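Local atomic coordinates of Ras-related protein Rab-21 (Homo sapiens, PDB entry 1Z08), a protein that belongs to the Rab branch of the Ras family of small guanine-nucleotide-binding proteins and adopts the P-loop fold. Residues K120-K125 with A150-G155; K144-S149 with F160-K165. The protein carries 1 engineered substitution. All coordinates share one frame; numbering follows the deposited sequence.

Contact 1. Residues K120-K125 with A150-G155. With GNP (phosphoaminophosphonic acid-guanylate ester), chain F.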
ATOM      1  N   LYS A 120       0.199   7.131   8.679  1.00 10.71           N
ATOM      2  CA  LYS A 120       0.374   8.279   9.583  1.00 11.03           C
ATOM      3  C   LYS A 120      -0.258   8.041  10.958  1.00 11.37           C
ATOM      4  O   LYS A 120      -0.779   8.972  11.576  1.00 11.61           O
ATOM      5  CB  LYS A 120      -0.143   9.592   8.964  1.00 10.87           C
ATOM      6  CG  LYS A 120       0.428   9.931   7.593  1.00 10.82           C
ATOM      7  CD  LYS A 120       0.136  11.375   7.226  1.00 10.47           C
ATOM      8  CE  LYS A 120       0.527  11.664   5.786  1.00 10.56           C
ATOM      9  NZ  LYS A 120       0.241  13.084   5.412  1.00  9.18           N
ATOM     10  N   ILE A 121      -0.191   6.802  11.449  1.00 11.87           N
ATOM     11  CA  ILE A 121      -0.770   6.477  12.764  1.00 12.40           C
ATOM     12  C   ILE A 121      -0.065   7.189  13.928  1.00 12.88           C
ATOM     13  O   ILE A 121      -0.589   7.239  15.047  1.00 13.16           O
ATOM     14  CB  ILE A 121      -0.897   4.948  13.030  1.00 12.32           C
ATOM     15  CG1 ILE A 121       0.481   4.267  13.035  1.00 12.51           C
ATOM     16  CG2 ILE A 121      -1.878   4.315  12.035  1.00 12.39           C
ATOM     17  CD1 ILE A 121       0.465   2.812  13.497  1.00 12.62           C
ATOM     18  N   ASP A 122       1.111   7.751  13.653  1.00 13.36           N
ATOM     19  CA  ASP A 122       1.804   8.611  14.615  1.00 13.82           C
ATOM     20  C   ASP A 122       1.024   9.908  14.862  1.00 14.13           C
ATOM     21  O   ASP A 122       1.256  10.606  15.855  1.00 14.40           O
ATOM     22  CB  ASP A 122       3.233   8.915  14.144  1.00 13.55           C
ATOM     23  CG  ASP A 122       3.275   9.605  12.791  1.00 13.73           C
ATOM     24  OD1 ASP A 122       2.979   8.948  11.771  1.00 13.47           O
ATOM     25  OD2 ASP A 122       3.607  10.807  12.753  1.00 13.61           O
ATOM     26  N   LEU A 123       0.095  10.213  13.955  1.00 14.38           N
ATOM     27  CA  LEU A 123      -0.783  11.374  14.075  1.00 14.92           C
ATOM     28  C   LEU A 123      -2.183  10.980  14.559  1.00 15.25           C
ATOM     29  O   LEU A 123      -3.182  11.576  14.151  1.00 15.41           O
ATOM     30  CB  LEU A 123      -0.860  12.123  12.737  1.00 14.86           C
ATOM     31  CG  LEU A 123       0.434  12.647  12.104  1.00 15.01           C
ATOM     32  CD1 LEU A 123       0.128  13.317  10.765  1.00 15.03           C
ATOM     33  CD2 LEU A 123       1.165  13.613  13.033  1.00 15.30           C
ATOM     34  N   GLU A 124      -2.238   9.980  15.437  1.00 16.02           N
ATOM     35  CA  GLU A 124      -3.496   9.462  15.990  1.00 16.56           C
ATOM     36  C   GLU A 124      -4.365  10.552  16.639  1.00 16.90           C
ATOM     37  O   GLU A 124      -5.593  10.524  16.518  1.00 16.56           O
ATOM     38  CB  GLU A 124      -3.209   8.321  16.978  1.00 16.96           C
ATOM     39  CG  GLU A 124      -4.434   7.756  17.716  1.00 18.25           C
ATOM     40  CD  GLU A 124      -5.513   7.205  16.788  1.00 20.46           C
ATOM     41  OE1 GLU A 124      -5.183   6.683  15.703  1.00 21.16           O
ATOM     42  OE2 GLU A 124      -6.705   7.286  17.156  1.00 22.34           O
ATOM     43  N   LYS A 125      -3.721  11.513  17.302  1.00 17.20           N
ATOM     44  CA  LYS A 125      -4.418  12.651  17.914  1.00 17.82           C
ATOM     45  C   LYS A 125      -5.217  13.468  16.898  1.00 17.52           C
ATOM     46  O   LYS A 125      -6.181  14.150  17.259  1.00 17.90           O
ATOM     47  CB  LYS A 125      -3.424  13.571  18.625  1.00 18.11           C
ATOM     48  CG  LYS A 125      -2.846  13.017  19.910  1.00 19.69           C
ATOM     49  CD  LYS A 125      -1.951  14.054  20.563  1.00 21.92           C
ATOM     50  CE  LYS A 125      -1.487  13.614  21.932  1.00 22.84           C
ATOM     51  NZ  LYS A 125      -0.900  14.760  22.679  1.00 24.26           N
ATOM     52  N   ALA A 150       5.111   5.593   8.316  1.00 12.69           N
ATOM     53  CA  ALA A 150       6.400   5.695   7.642  1.00 13.17           C
ATOM     54  C   ALA A 150       7.387   6.512   8.479  1.00 13.68           C
ATOM     55  O   ALA A 150       8.580   6.216   8.500  1.00 13.60           O
ATOM     56  CB  ALA A 150       6.230   6.304   6.254  1.00 13.32           C
ATOM     57  N   LYS A 151       6.873   7.521   9.183  1.00 14.42           N
ATOM     58  CA  LYS A 151       7.692   8.400  10.024  1.00 15.00           C
ATOM     59  C   LYS A 151       8.332   7.663  11.208  1.00 15.54           C
ATOM     60  O   LYS A 151       9.511   7.874  11.505  1.00 15.59           O
ATOM     61  CB  LYS A 151       6.875   9.606  10.509  1.00 15.20           C
ATOM     62  CG  LYS A 151       7.674  10.619  11.333  1.00 15.55           C
ATOM     63  CD  LYS A 151       6.988  11.974  11.400  1.00 16.06           C
ATOM     64  CE  LYS A 151       7.886  12.993  12.080  1.00 16.90           C
ATOM     65  NZ  LYS A 151       7.500  14.395  11.748  1.00 17.43           N
ATOM     66  N   GLN A 152       7.559   6.796  11.865  1.00 15.77           N
ATOM     67  CA  GLN A 152       8.052   6.040  13.027  1.00 16.47           C
ATOM     68  C   GLN A 152       8.472   4.604  12.694  1.00 16.16           C
ATOM     69  O   GLN A 152       8.871   3.846  13.586  1.00 16.29           O
ATOM     70  CB  GLN A 152       7.005   6.038  14.147  1.00 16.42           C
ATOM     71  CG  GLN A 152       6.690   7.418  14.705  1.00 17.37           C
ATOM     72  CD  GLN A 152       5.724   7.380  15.878  1.00 17.77           C
ATOM     73  OE1 GLN A 152       4.846   6.519  15.953  1.00 20.37           O
ATOM     74  NE2 GLN A 152       5.872   8.330  16.794  1.00 19.76           N
ATOM     75  N   ASN A 153       8.404   4.248  11.409  1.00 16.08           N
ATOM     76  CA  ASN A 153       8.661   2.881  10.940  1.00 15.97           C
ATOM     77  C   ASN A 153       7.839   1.834  11.706  1.00 15.85           C
ATOM     78  O   ASN A 153       8.388   0.919  12.327  1.00 15.83           O
ATOM     79  CB  ASN A 153      10.165   2.547  10.976  1.00 16.21           C
ATOM     80  CG  ASN A 153      10.506   1.283  10.200  1.00 16.41           C
ATOM     81  OD1 ASN A 153       9.714   0.797   9.391  1.00 16.09           O
ATOM     82  ND2 ASN A 153      11.694   0.744  10.445  1.00 17.42           N
ATOM     83  N   LYS A 154       6.519   1.988  11.660  1.00 15.55           N
ATOM     84  CA  LYS A 154       5.605   1.058  12.317  1.00 15.39           C
ATOM     85  C   LYS A 154       4.702   0.377  11.298  1.00 14.98           C
ATOM     86  O   LYS A 154       4.104   1.043  10.452  1.00 14.53           O
ATOM     87  CB  LYS A 154       4.751   1.786  13.358  1.00 15.55           C
ATOM     88  CG  LYS A 154       5.526   2.271  14.576  1.00 16.93           C
ATOM     89  CD  LYS A 154       4.640   3.095  15.487  1.00 19.28           C
ATOM     90  CE  LYS A 154       5.330   3.385  16.808  1.00 20.69           C
ATOM     91  NZ  LYS A 154       4.484   4.281  17.651  1.00 22.85           N
ATOM     92  N   GLY A 155       4.619  -0.950  11.380  1.00 14.72           N
ATOM     93  CA  GLY A 155       3.699  -1.735  10.548  1.00 14.62           C
ATOM     94  C   GLY A 155       4.102  -1.986   9.101  1.00 14.54           C
ATOM     95  O   GLY A 155       3.401  -2.697   8.381  1.00 14.29           O
TER
HETATM   96  PG  GNP F1200       2.825  12.044  -4.148  1.00 13.47           P
HETATM   97  O1G GNP F1200       2.497  13.467  -4.533  1.00 12.58           O
HETATM   98  O2G GNP F1200       4.223  11.601  -4.495  1.00 13.66           O
HETATM   99  O3G GNP F1200       1.720  11.238  -4.773  1.00 14.09           O
HETATM  100  N3B GNP F1200       2.684  11.901  -2.553  1.00 12.55           N
HETATM  101  PB  GNP F1200       3.071  10.653  -1.630  1.00 12.47           P
HETATM  102  O1B GNP F1200       1.897   9.789  -1.387  1.00 11.37           O
HETATM  103  O2B GNP F1200       4.267   9.987  -2.198  1.00 11.61           O
HETATM  104  O3A GNP F1200       3.432  11.198  -0.237  1.00 10.52           O
HETATM  105  PA  GNP F1200       4.822  11.437   0.382  1.00 10.55           P
HETATM  106  O1A GNP F1200       5.431  10.145   0.759  1.00 10.32           O
HETATM  107  O2A GNP F1200       5.656  12.357  -0.431  1.00 11.19           O
HETATM  108  O5' GNP F1200       4.510  12.170   1.740  1.00 10.93           O
HETATM  109  C5' GNP F1200       3.659  13.315   1.757  1.00  9.94           C
HETATM  110  C4' GNP F1200       3.759  14.011   3.103  1.00 10.81           C
HETATM  111  O4' GNP F1200       3.264  13.136   4.149  1.00 10.35           O
HETATM  112  C3' GNP F1200       5.169  14.416   3.520  1.00 10.83           C
HETATM  113  O3' GNP F1200       5.087  15.656   4.195  1.00 10.84           O
HETATM  114  C2' GNP F1200       5.587  13.263   4.433  1.00 10.84           C
HETATM  115  O2' GNP F1200       6.597  13.592   5.367  1.00 10.39           O
HETATM  116  C1' GNP F1200       4.265  12.964   5.134  1.00 10.85           C
HETATM  117  N9  GNP F1200       4.188  11.612   5.679  1.00 10.67           N
HETATM  118  C8  GNP F1200       4.324  10.422   4.999  1.00 10.93           C
HETATM  119  N7  GNP F1200       4.212   9.371   5.763  1.00 10.85           N
HETATM  120  C5  GNP F1200       3.986   9.896   7.033  1.00 11.07           C
HETATM  121  C6  GNP F1200       3.784   9.248   8.280  1.00 11.05           C
HETATM  122  O6  GNP F1200       3.760   8.033   8.518  1.00 10.97           O
HETATM  123  N1  GNP F1200       3.581  10.154   9.328  1.00 10.69           N
HETATM  124  C2  GNP F1200       3.585  11.522   9.183  1.00 10.95           C
HETATM  125  N2  GNP F1200       3.378  12.243  10.294  1.00 11.06           N
HETATM  126  N3  GNP F1200       3.771  12.140   8.024  1.00 10.81           N
HETATM  127  C4  GNP F1200       3.970  11.274   6.995  1.00 10.78           C
HETATM  128  O   HOH W   1       3.283  10.079  17.891  1.00 31.27           O

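Contact 2. Residues K144-S149 with F160-K165. With GNP (phosphoaminophosphonic acid-guanylate ester), chain F.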
ATOM      1  N   LYS A 144      -7.346  -6.804   3.007  1.00 13.43           N
ATOM      2  CA  LYS A 144      -6.942  -6.735   4.401  1.00 13.10           C
ATOM      3  C   LYS A 144      -6.589  -5.290   4.712  1.00 12.79           C
ATOM      4  O   LYS A 144      -6.087  -4.565   3.847  1.00 12.50           O
ATOM      5  CB  LYS A 144      -5.762  -7.657   4.679  1.00 13.21           C
ATOM      6  N   HIS A 145      -6.882  -4.873   5.939  1.00 12.59           N
ATOM      7  CA  HIS A 145      -6.559  -3.529   6.391  1.00 12.28           C
ATOM      8  C   HIS A 145      -5.298  -3.540   7.250  1.00 12.05           C
ATOM      9  O   HIS A 145      -5.070  -4.477   8.023  1.00 11.88           O
ATOM     10  CB  HIS A 145      -7.737  -2.907   7.154  1.00 12.34           C
ATOM     11  CG  HIS A 145      -7.525  -1.470   7.511  1.00 12.68           C
ATOM     12  ND1 HIS A 145      -7.925  -0.434   6.696  1.00 13.17           N
ATOM     13  CD2 HIS A 145      -6.932  -0.897   8.585  1.00 12.62           C
ATOM     14  CE1 HIS A 145      -7.589   0.716   7.254  1.00 12.47           C
ATOM     15  NE2 HIS A 145      -6.989   0.462   8.403  1.00 13.22           N
ATOM     16  N   TYR A 146      -4.481  -2.498   7.097  1.00 11.88           N
ATOM     17  CA  TYR A 146      -3.211  -2.374   7.810  1.00 11.84           C
ATOM     18  C   TYR A 146      -3.024  -0.946   8.311  1.00 11.88           C
ATOM     19  O   TYR A 146      -3.418   0.012   7.639  1.00 11.54           O
ATOM     20  CB  TYR A 146      -2.033  -2.713   6.891  1.00 12.00           C
ATOM     21  CG  TYR A 146      -2.077  -4.080   6.239  1.00 11.87           C
ATOM     22  CD1 TYR A 146      -2.782  -4.283   5.055  1.00 12.43           C
ATOM     23  CD2 TYR A 146      -1.393  -5.161   6.796  1.00 12.41           C
ATOM     24  CE1 TYR A 146      -2.816  -5.533   4.443  1.00 11.71           C
ATOM     25  CE2 TYR A 146      -1.417  -6.424   6.185  1.00 11.99           C
ATOM     26  CZ  TYR A 146      -2.135  -6.593   5.011  1.00 12.13           C
ATOM     27  OH  TYR A 146      -2.178  -7.822   4.389  1.00 12.61           O
ATOM     28  N   HIS A 147      -2.410  -0.815   9.485  1.00 11.70           N
ATOM     29  CA  HIS A 147      -2.039   0.493  10.034  1.00 12.18           C
ATOM     30  C   HIS A 147      -0.529   0.689   9.914  1.00 11.85           C
ATOM     31  O   HIS A 147       0.241  -0.191  10.293  1.00 11.63           O
ATOM     32  CB  HIS A 147      -2.436   0.600  11.509  1.00 12.58           C
ATOM     33  CG  HIS A 147      -3.913   0.540  11.757  1.00 14.62           C
ATOM     34  ND1 HIS A 147      -4.776   1.538  11.363  1.00 17.05           N
ATOM     35  CD2 HIS A 147      -4.672  -0.384  12.392  1.00 16.92           C
ATOM     36  CE1 HIS A 147      -6.007   1.225  11.729  1.00 17.32           C
ATOM     37  NE2 HIS A 147      -5.971   0.064  12.355  1.00 17.68           N
ATOM     38  N   THR A 148      -0.108   1.842   9.394  1.00 11.68           N
ATOM     39  CA  THR A 148       1.322   2.142   9.257  1.00 11.54           C
ATOM     40  C   THR A 148       1.694   3.553   9.697  1.00 11.52           C
ATOM     41  O   THR A 148       0.852   4.450   9.730  1.00 11.29           O
ATOM     42  CB  THR A 148       1.815   1.992   7.796  1.00 11.53           C
ATOM     43  OG1 THR A 148       1.091   2.898   6.952  1.00 11.07           O
ATOM     44  CG2 THR A 148       1.663   0.556   7.290  1.00 11.60           C
ATOM     45  N   SER A 149       2.970   3.723  10.035  1.00 11.75           N
ATOM     46  CA  SER A 149       3.607   5.030  10.132  1.00 11.97           C
ATOM     47  C   SER A 149       4.973   4.939   9.465  1.00 12.22           C
ATOM     48  O   SER A 149       5.882   4.280   9.979  1.00 12.18           O
ATOM     49  CB  SER A 149       3.768   5.476  11.590  1.00 12.00           C
ATOM     50  OG  SER A 149       4.531   6.675  11.671  1.00 11.77           O
ATOM     51  N   PHE A 160       4.341  -5.588   4.160  1.00 14.48           N
ATOM     52  CA  PHE A 160       4.953  -6.231   2.999  1.00 14.59           C
ATOM     53  C   PHE A 160       5.121  -7.734   3.194  1.00 14.77           C
ATOM     54  O   PHE A 160       4.939  -8.502   2.248  1.00 14.77           O
ATOM     55  CB  PHE A 160       6.275  -5.560   2.629  1.00 14.48           C
ATOM     56  CG  PHE A 160       6.104  -4.248   1.909  1.00 14.52           C
ATOM     57  CD1 PHE A 160       5.828  -4.221   0.541  1.00 14.36           C
ATOM     58  CD2 PHE A 160       6.210  -3.042   2.595  1.00 14.25           C
ATOM     59  CE1 PHE A 160       5.665  -3.013  -0.128  1.00 14.23           C
ATOM     60  CE2 PHE A 160       6.050  -1.826   1.932  1.00 14.11           C
ATOM     61  CZ  PHE A 160       5.777  -1.810   0.568  1.00 14.17           C
ATOM     62  N   LEU A 161       5.454  -8.146   4.416  1.00 15.00           N
ATOM     63  CA  LEU A 161       5.570  -9.570   4.740  1.00 15.57           C
ATOM     64  C   LEU A 161       4.232 -10.284   4.564  1.00 15.38           C
ATOM     65  O   LEU A 161       4.170 -11.348   3.947  1.00 15.56           O
ATOM     66  CB  LEU A 161       6.109  -9.779   6.165  1.00 15.59           C
ATOM     67  CG  LEU A 161       6.199 -11.220   6.698  1.00 16.35           C
ATOM     68  CD1 LEU A 161       7.217 -12.042   5.918  1.00 17.37           C
ATOM     69  CD2 LEU A 161       6.531 -11.240   8.186  1.00 16.11           C
ATOM     70  N   ASP A 162       3.165  -9.688   5.095  1.00 15.27           N
ATOM     71  CA  ASP A 162       1.831 -10.271   4.998  1.00 15.18           C
ATOM     72  C   ASP A 162       1.332 -10.305   3.556  1.00 15.07           C
ATOM     73  O   ASP A 162       0.739 -11.295   3.129  1.00 14.73           O
ATOM     74  CB  ASP A 162       0.830  -9.529   5.890  1.00 15.30           C
ATOM     75  CG  ASP A 162      -0.422 -10.346   6.162  1.00 15.34           C
ATOM     76  OD1 ASP A 162      -1.531  -9.870   5.836  1.00 15.39           O
ATOM     77  OD2 ASP A 162      -0.294 -11.471   6.692  1.00 15.67           O
ATOM     78  N   LEU A 163       1.582  -9.230   2.808  1.00 15.06           N
ATOM     79  CA  LEU A 163       1.192  -9.169   1.399  1.00 15.25           C
ATOM     80  C   LEU A 163       1.866 -10.280   0.597  1.00 15.43           C
ATOM     81  O   LEU A 163       1.221 -10.938  -0.217  1.00 15.17           O
ATOM     82  CB  LEU A 163       1.479  -7.784   0.796  1.00 15.20           C
ATOM     83  CG  LEU A 163       1.167  -7.508  -0.686  1.00 15.23           C
ATOM     84  CD1 LEU A 163      -0.273  -7.803  -1.069  1.00 15.67           C
ATOM     85  CD2 LEU A 163       1.506  -6.074  -1.028  1.00 14.76           C
ATOM     86  N   CYS A 164       3.156 -10.491   0.856  1.00 16.01           N
ATOM     87  CA  CYS A 164       3.928 -11.561   0.219  1.00 16.70           C
ATOM     88  C   CYS A 164       3.365 -12.947   0.540  1.00 16.85           C
ATOM     89  O   CYS A 164       3.248 -13.790  -0.350  1.00 17.18           O
ATOM     90  CB  CYS A 164       5.399 -11.478   0.628  1.00 16.65           C
ATOM     91  SG  CYS A 164       6.307 -10.128  -0.147  1.00 18.00           S
ATOM     92  N   LYS A 165       3.021 -13.171   1.809  1.00 16.98           N
ATOM     93  CA  LYS A 165       2.415 -14.432   2.245  1.00 17.15           C
ATOM     94  C   LYS A 165       1.105 -14.696   1.514  1.00 16.97           C
ATOM     95  O   LYS A 165       0.852 -15.813   1.068  1.00 17.08           O
ATOM     96  CB  LYS A 165       2.157 -14.423   3.753  1.00 17.41           C
ATOM     97  CG  LYS A 165       3.391 -14.556   4.617  1.00 18.15           C
ATOM     98  CD  LYS A 165       2.983 -14.585   6.083  1.00 20.01           C
ATOM     99  CE  LYS A 165       4.178 -14.451   7.005  1.00 20.79           C
ATOM    100  NZ  LYS A 165       3.731 -14.354   8.423  1.00 21.75           N
TER
HETATM  101  PG  GNP F1200       2.825  12.044  -4.148  1.00 13.47           P
HETATM  102  O1G GNP F1200       2.497  13.467  -4.533  1.00 12.58           O
HETATM  103  O2G GNP F1200       4.223  11.601  -4.495  1.00 13.66           O
HETATM  104  O3G GNP F1200       1.720  11.238  -4.773  1.00 14.09           O
HETATM  105  N3B GNP F1200       2.684  11.901  -2.553  1.00 12.55           N
HETATM  106  PB  GNP F1200       3.071  10.653  -1.630  1.00 12.47           P
HETATM  107  O1B GNP F1200       1.897   9.789  -1.387  1.00 11.37           O
HETATM  108  O2B GNP F1200       4.267   9.987  -2.198  1.00 11.61           O
HETATM  109  O3A GNP F1200       3.432  11.198  -0.237  1.00 10.52           O
HETATM  110  PA  GNP F1200       4.822  11.437   0.382  1.00 10.55           P
HETATM  111  O1A GNP F1200       5.431  10.145   0.759  1.00 10.32           O
HETATM  112  O2A GNP F1200       5.656  12.357  -0.431  1.00 11.19           O
HETATM  113  O5' GNP F1200       4.510  12.170   1.740  1.00 10.93           O
HETATM  114  C5' GNP F1200       3.659  13.315   1.757  1.00  9.94           C
HETATM  115  C4' GNP F1200       3.759  14.011   3.103  1.00 10.81           C
HETATM  116  O4' GNP F1200       3.264  13.136   4.149  1.00 10.35           O
HETATM  117  C3' GNP F1200       5.169  14.416   3.520  1.00 10.83           C
HETATM  118  O3' GNP F1200       5.087  15.656   4.195  1.00 10.84           O
HETATM  119  C2' GNP F1200       5.587  13.263   4.433  1.00 10.84           C
HETATM  120  O2' GNP F1200       6.597  13.592   5.367  1.00 10.39           O
HETATM  121  C1' GNP F1200       4.265  12.964   5.134  1.00 10.85           C
HETATM  122  N9  GNP F1200       4.188  11.612   5.679  1.00 10.67           N
HETATM  123  C8  GNP F1200       4.324  10.422   4.999  1.00 10.93           C
HETATM  124  N7  GNP F1200       4.212   9.371   5.763  1.00 10.85           N
HETATM  125  C5  GNP F1200       3.986   9.896   7.033  1.00 11.07           C
HETATM  126  C6  GNP F1200       3.784   9.248   8.280  1.00 11.05           C
HETATM  127  O6  GNP F1200       3.760   8.033   8.518  1.00 10.97           O
HETATM  128  N1  GNP F1200       3.581  10.154   9.328  1.00 10.69           N
HETATM  129  C2  GNP F1200       3.585  11.522   9.183  1.00 10.95           C
HETATM  130  N2  GNP F1200       3.378  12.243  10.294  1.00 11.06           N
HETATM  131  N3  GNP F1200       3.771  12.140   8.024  1.00 10.81           N
HETATM  132  C4  GNP F1200       3.970  11.274   6.995  1.00 10.78           C

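Contact 1. Residues K120-K125 with A150-G155
Asp122 and Gln152 meet without their acid and amide groups pairing: Asp122 CB lies 3.4 Å from Gln152 CD, over one face of the amide, while the carboxylate beyond turns to the guanine base of GNP. A chi1 of 59° puts Asp122 CG between its own backbone N and carbonyl carbon and aims both oxygens at the base edge. Asp122 OD1 accepts GNP N1 at 2.8 Å, nearly straight at 172°, and OD2 accepts GNP N2 at 2.9 Å. The two acceptors of an aspartate match the two N-H groups of the base, and the paired bonds fix the carboxylate's rotation.

The base also lies between two lysines. The extended Lys120 chain runs over one face, CG 3.5 Å from GNP C6, while Lys151 CB comes to 3.5 Å from GNP N1 over the other. Both have long aliphatic stems suited to covering a flat ring, and charged ends that reach other partners: Lys120 NZ bridges to Asp87 and Lys151 NZ to Asp33. The backbone N of Lys151 gives GNP O6 a bond of 3.2 Å, joined by a weak one from Ala150 N.

On the solvent side Lys154 NZ binds Gln152 OE1 at 2.8 Å, from the amide face turned away from Asp122, and a water links Gln152 NE2, weakly, to Asp122 O. Asn119, Lys120 and Asp122 with Ser149, Ala150 and Lys151 form the NKxD and SAK guanine-recognition loops characteristic of Ras-family proteins.

Contact 2. Residues K144-S149 with F160-K165
The last strand of the Ras-like sheet, 144-148, meets the C-terminal helix 156-168 chiefly through one side chain, Tyr146, whose hydroxyl reaches Asp162. Tyr146 OH donates to Asp162 OD1 across 2.6 Å, and that oxygen lies off the ring's edge, near its plane. OD1 receives the proton on its anti lone pair, the one facing away from OD2. The carboxylate is turned 64° from the phenol ring, so the two flat groups do not stack; they meet at an angle, with the Tyr146 edge carbon CE2 3.8 Å from Asp162 CB.

With CG anti to the carbonyl carbon (chi1 -56°), the Tyr146 ring extends from the strand toward the helix, a span that suits a long aromatic residue with a polar end. Asp162, its CG anti to the backbone N at -162°, brings its carboxylate to the hydroxyl. One residue on, Leu163 joins Tyr146 in packing on Cys115 of the adjoining strand 113-119 and touches Cys113 as well; a branched aliphatic side chain fits this nonpolar surface of the sheet, and the Leu163 backbone passes near the hydroxyl without bonding it. Phe160, earlier on the same helix, packs farther across the sheet, on Leu57 and Ile59 of strand 54-61.

Arg166 NH1 also hydrogen-bonds to Tyr146 OH, so the hydroxyl takes part in two bonds, giving its proton to Asp162 and receiving one from the guanidinium. The nearby positive charge would probably polarise the phenol O-H and strengthen its bond to the negative carboxylate.

How the contacts relate
From the N terminus, the order is 120-125, 144-149, 150-155, 160-165, so the two contacts cross. Contact 1 closes a loop over helix 131-140 and strand 144-148, joining the turns that follow strands 113-119 and 144-148. Contact 2 closes a shorter loop, through 150-155, and ties the sheet's edge strand to helix 156-168. Their centres lie about 14 Å apart, yet Ser149, at the end of 144-149, touches contact 1: its OG bonds to Asp122 OD1 at 2.8 Å, and its O receives Lys154 N in a G1 beta bulge. Strand 144-148 thus leads from the helix-packed sheet to the GNP pocket.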